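Local atomic coordinates of hypothetical protein PH1570 (Pyrococcus horikoshii, PDB entry 2HQ4), a protein that is of unknown function and folds around an antiparallel beta sheet flanked by helices in a single chain. Residues 47-52 and 154-159. Numbering follows the deposited sequence.
Sequences IYELYL and ILKYIW
E49 reaches across from helix 40-55 to K156 and Y157 near the C-terminal end of the chain. Its carboxylate is shared between the two. E49 CB points toward the other segment and lies 3.6 Å from Y157 OH. CG is anti to the backbone N (chi1 175°) and the chain stays extended beyond it, which carries the carboxylate past the tyrosine hydroxyl to the lysine. E49 CG itself is 4.0 Å from Y157 OH. E49 CD is 3.2 Å from K156 NZ and slightly farther from Y157 OH. E49 OE1 accepts a very short hydrogen bond from Y157 OH, 2.5 Å. This oxygen lies at the edge of the Y157 ring, near its plane, while the carboxylate plane is turned 75° from the ring. K156 CD also comes to 3.2 Å from E49 OE1. E49 OE2 ends the chain in a salt bridge with K156 NZ, 2.6 Å. The ammonium meets it on the syn side, 25° out of the carboxylate plane.

K156 approaches E49 from the opposite direction. A bend at chi3 sets the course of CD, CE and NZ. K156 CG rests over the centre of one face of the Y157 ring, 3.7 Å above the plane. The lysine and tyrosine thus pack together as a pair before both turn to the same acid. Y157 also touches A45 and V42, one and two turns back from E49 along helix 40-55, and I79 of a loop. K156 NZ has a second, weak and long ion pair with D81.

The contact ties the C-terminal tail to helix 40-55 through one carboxylate bonded by an ammonium and a phenol. Y157 OH bonds to OE1 and K156 NZ to OE2, with NZ also near OE1, which probably limits rotation of the carboxylate. The lysine charge and the phenol hydrogen bond would both be expected to favour the ionised form of E49.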
loop_
_atom_site.group_PDB
_atom_site.type_symbol
_atom_site.label_atom_id
_atom_site.label_comp_id
_atom_site.label_asym_id
_atom_site.label_seq_id
_atom_site.Cartn_x
_atom_site.Cartn_y
_atom_site.Cartn_z
ATOM N N ILE A 47 -3.076 -9.052 0.174
ATOM C CA ILE A 47 -2.836 -10.396 0.744
ATOM C C ILE A 47 -3.754 -11.426 0.089
ATOM O O ILE A 47 -3.312 -12.495 -0.350
ATOM C CB ILE A 47 -3.026 -10.381 2.309
ATOM C CG1 ILE A 47 -1.862 -9.652 2.966
ATOM C CG2 ILE A 47 -3.106 -11.806 2.873
ATOM C CD1 ILE A 47 -2.142 -9.109 4.477
ATOM N N TYR A 48 -5.045 -11.092 0.018
ATOM C CA TYR A 48 -6.019 -11.906 -0.689
ATOM C C TYR A 48 -5.570 -12.227 -2.115
ATOM O O TYR A 48 -5.585 -13.402 -2.554
ATOM C CB TYR A 48 -7.355 -11.172 -0.691
ATOM C CG TYR A 48 -8.522 -11.937 -1.287
ATOM C CD1 TYR A 48 -9.342 -12.750 -0.488
ATOM C CD2 TYR A 48 -8.838 -11.807 -2.641
ATOM C CE1 TYR A 48 -10.447 -13.453 -1.059
ATOM C CE2 TYR A 48 -9.916 -12.507 -3.210
ATOM C CZ TYR A 48 -10.709 -13.309 -2.405
ATOM O OH TYR A 48 -11.774 -13.955 -2.996
ATOM N N GLU A 49 -5.184 -11.188 -2.844
ATOM C CA GLU A 49 -4.763 -11.365 -4.220
ATOM C C GLU A 49 -3.499 -12.239 -4.317
ATOM O O GLU A 49 -3.415 -13.070 -5.219
ATOM C CB GLU A 49 -4.567 -10.010 -4.913
ATOM C CG GLU A 49 -4.002 -10.134 -6.327
ATOM C CD GLU A 49 -3.972 -8.824 -7.079
ATOM O OE1 GLU A 49 -4.695 -7.877 -6.683
ATOM O OE2 GLU A 49 -3.237 -8.744 -8.099
ATOM N N LEU A 50 -2.555 -12.077 -3.384
ATOM C CA LEU A 50 -1.328 -12.864 -3.371
ATOM C C LEU A 50 -1.569 -14.388 -3.178
ATOM O O LEU A 50 -0.874 -15.212 -3.792
ATOM C CB LEU A 50 -0.346 -12.360 -2.315
ATOM C CG LEU A 50 0.500 -11.101 -2.581
ATOM C CD1 LEU A 50 1.392 -10.813 -1.356
ATOM C CD2 LEU A 50 1.401 -11.301 -3.870
ATOM N N TYR A 51 -2.561 -14.729 -2.349
ATOM C CA TYR A 51 -2.804 -16.111 -1.918
ATOM C C TYR A 51 -4.015 -16.757 -2.587
ATOM O O TYR A 51 -4.203 -17.977 -2.497
ATOM C CB TYR A 51 -2.851 -16.202 -0.361
ATOM C CG TYR A 51 -1.449 -16.136 0.176
ATOM C CD1 TYR A 51 -0.651 -17.288 0.209
ATOM C CD2 TYR A 51 -0.848 -14.903 0.484
ATOM C CE1 TYR A 51 0.686 -17.238 0.637
ATOM C CE2 TYR A 51 0.508 -14.826 0.912
ATOM C CZ TYR A 51 1.255 -16.005 0.991
ATOM O OH TYR A 51 2.561 -15.965 1.405
ATOM N N LEU A 52 -4.790 -15.951 -3.308
ATOM C CA LEU A 52 -5.907 -16.427 -4.122
ATOM C C LEU A 52 -5.538 -17.624 -5.000
ATOM O O LEU A 52 -6.298 -18.605 -5.027
ATOM C CB LEU A 52 -6.495 -15.288 -4.964
ATOM C CG LEU A 52 -7.648 -15.534 -5.914
ATOM C CD1 LEU A 52 -8.804 -16.195 -5.156
ATOM C CD2 LEU A 52 -8.077 -14.185 -6.472
ATOM N N ILE A 154 -0.716 -2.096 -5.240
ATOM C CA ILE A 154 -1.363 -1.026 -4.441
ATOM C C ILE A 154 -2.356 -0.249 -5.256
ATOM O O ILE A 154 -3.502 -0.040 -4.812
ATOM C CB ILE A 154 -0.306 -0.070 -3.784
ATOM C CG1 ILE A 154 0.551 -0.824 -2.766
ATOM C CG2 ILE A 154 -0.955 1.151 -3.055
ATOM C CD1 ILE A 154 1.903 -0.126 -2.496
ATOM N N LEU A 155 -1.949 0.162 -6.459
ATOM C CA LEU A 155 -2.733 1.060 -7.300
ATOM C C LEU A 155 -4.096 0.456 -7.617
ATOM O O LEU A 155 -5.076 1.190 -7.790
ATOM C CB LEU A 155 -1.985 1.377 -8.593
ATOM C CG LEU A 155 -0.760 2.299 -8.530
ATOM C CD1 LEU A 155 -0.040 2.370 -9.914
ATOM C CD2 LEU A 155 -1.198 3.678 -8.031
ATOM N N LYS A 156 -4.148 -0.880 -7.634
ATOM C CA LYS A 156 -5.385 -1.625 -7.949
ATOM C C LYS A 156 -6.507 -1.389 -6.902
ATOM O O LYS A 156 -7.705 -1.477 -7.223
ATOM C CB LYS A 156 -5.055 -3.107 -8.062
ATOM C CG LYS A 156 -6.241 -4.029 -8.229
ATOM C CD LYS A 156 -5.799 -5.484 -8.445
ATOM C CE LYS A 156 -4.636 -5.573 -9.418
ATOM N NZ LYS A 156 -4.280 -6.998 -9.651
ATOM N N TYR A 157 -6.111 -1.068 -5.675
ATOM C CA TYR A 157 -7.045 -1.080 -4.543
ATOM C C TYR A 157 -7.184 0.242 -3.820
ATOM O O TYR A 157 -8.001 0.352 -2.877
ATOM C CB TYR A 157 -6.649 -2.151 -3.532
ATOM C CG TYR A 157 -6.719 -3.533 -4.116
ATOM C CD1 TYR A 157 -7.929 -4.049 -4.577
ATOM C CD2 TYR A 157 -5.585 -4.332 -4.185
ATOM C CE1 TYR A 157 -7.996 -5.337 -5.113
ATOM C CE2 TYR A 157 -5.641 -5.616 -4.720
ATOM C CZ TYR A 157 -6.840 -6.097 -5.179
ATOM O OH TYR A 157 -6.884 -7.364 -5.697
ATOM N N ILE A 158 -6.430 1.250 -4.240
ATOM C CA ILE A 158 -6.430 2.495 -3.435
ATOM C C ILE A 158 -7.671 3.325 -3.600
ATOM O O ILE A 158 -7.855 4.316 -2.868
ATOM C CB ILE A 158 -5.220 3.432 -3.687
ATOM C CG1 ILE A 158 -5.119 3.821 -5.172
ATOM C CG2 ILE A 158 -3.956 2.873 -3.054
ATOM C CD1 ILE A 158 -4.014 4.884 -5.437
ATOM N N TRP A 159 -8.503 2.965 -4.573
ATOM C CA TRP A 159 -9.719 3.755 -4.831
ATOM C C TRP A 159 -10.916 3.184 -4.136
ATOM O O TRP A 159 -11.945 3.841 -4.056
ATOM C CB TRP A 159 -9.981 3.877 -6.327
ATOM C CG TRP A 159 -8.850 4.514 -6.976
ATOM C CD1 TRP A 159 -8.001 3.947 -7.881
ATOM C CD2 TRP A 159 -8.364 5.851 -6.737
ATOM N NE1 TRP A 159 -7.030 4.852 -8.239
ATOM C CE2 TRP A 159 -7.227 6.026 -7.555
ATOM C CE3 TRP A 159 -8.791 6.917 -5.923
ATOM C CZ2 TRP A 159 -6.495 7.227 -7.580
ATOM C CZ3 TRP A 159 -8.063 8.120 -5.945
ATOM C CH2 TRP A 159 -6.938 8.262 -6.782
#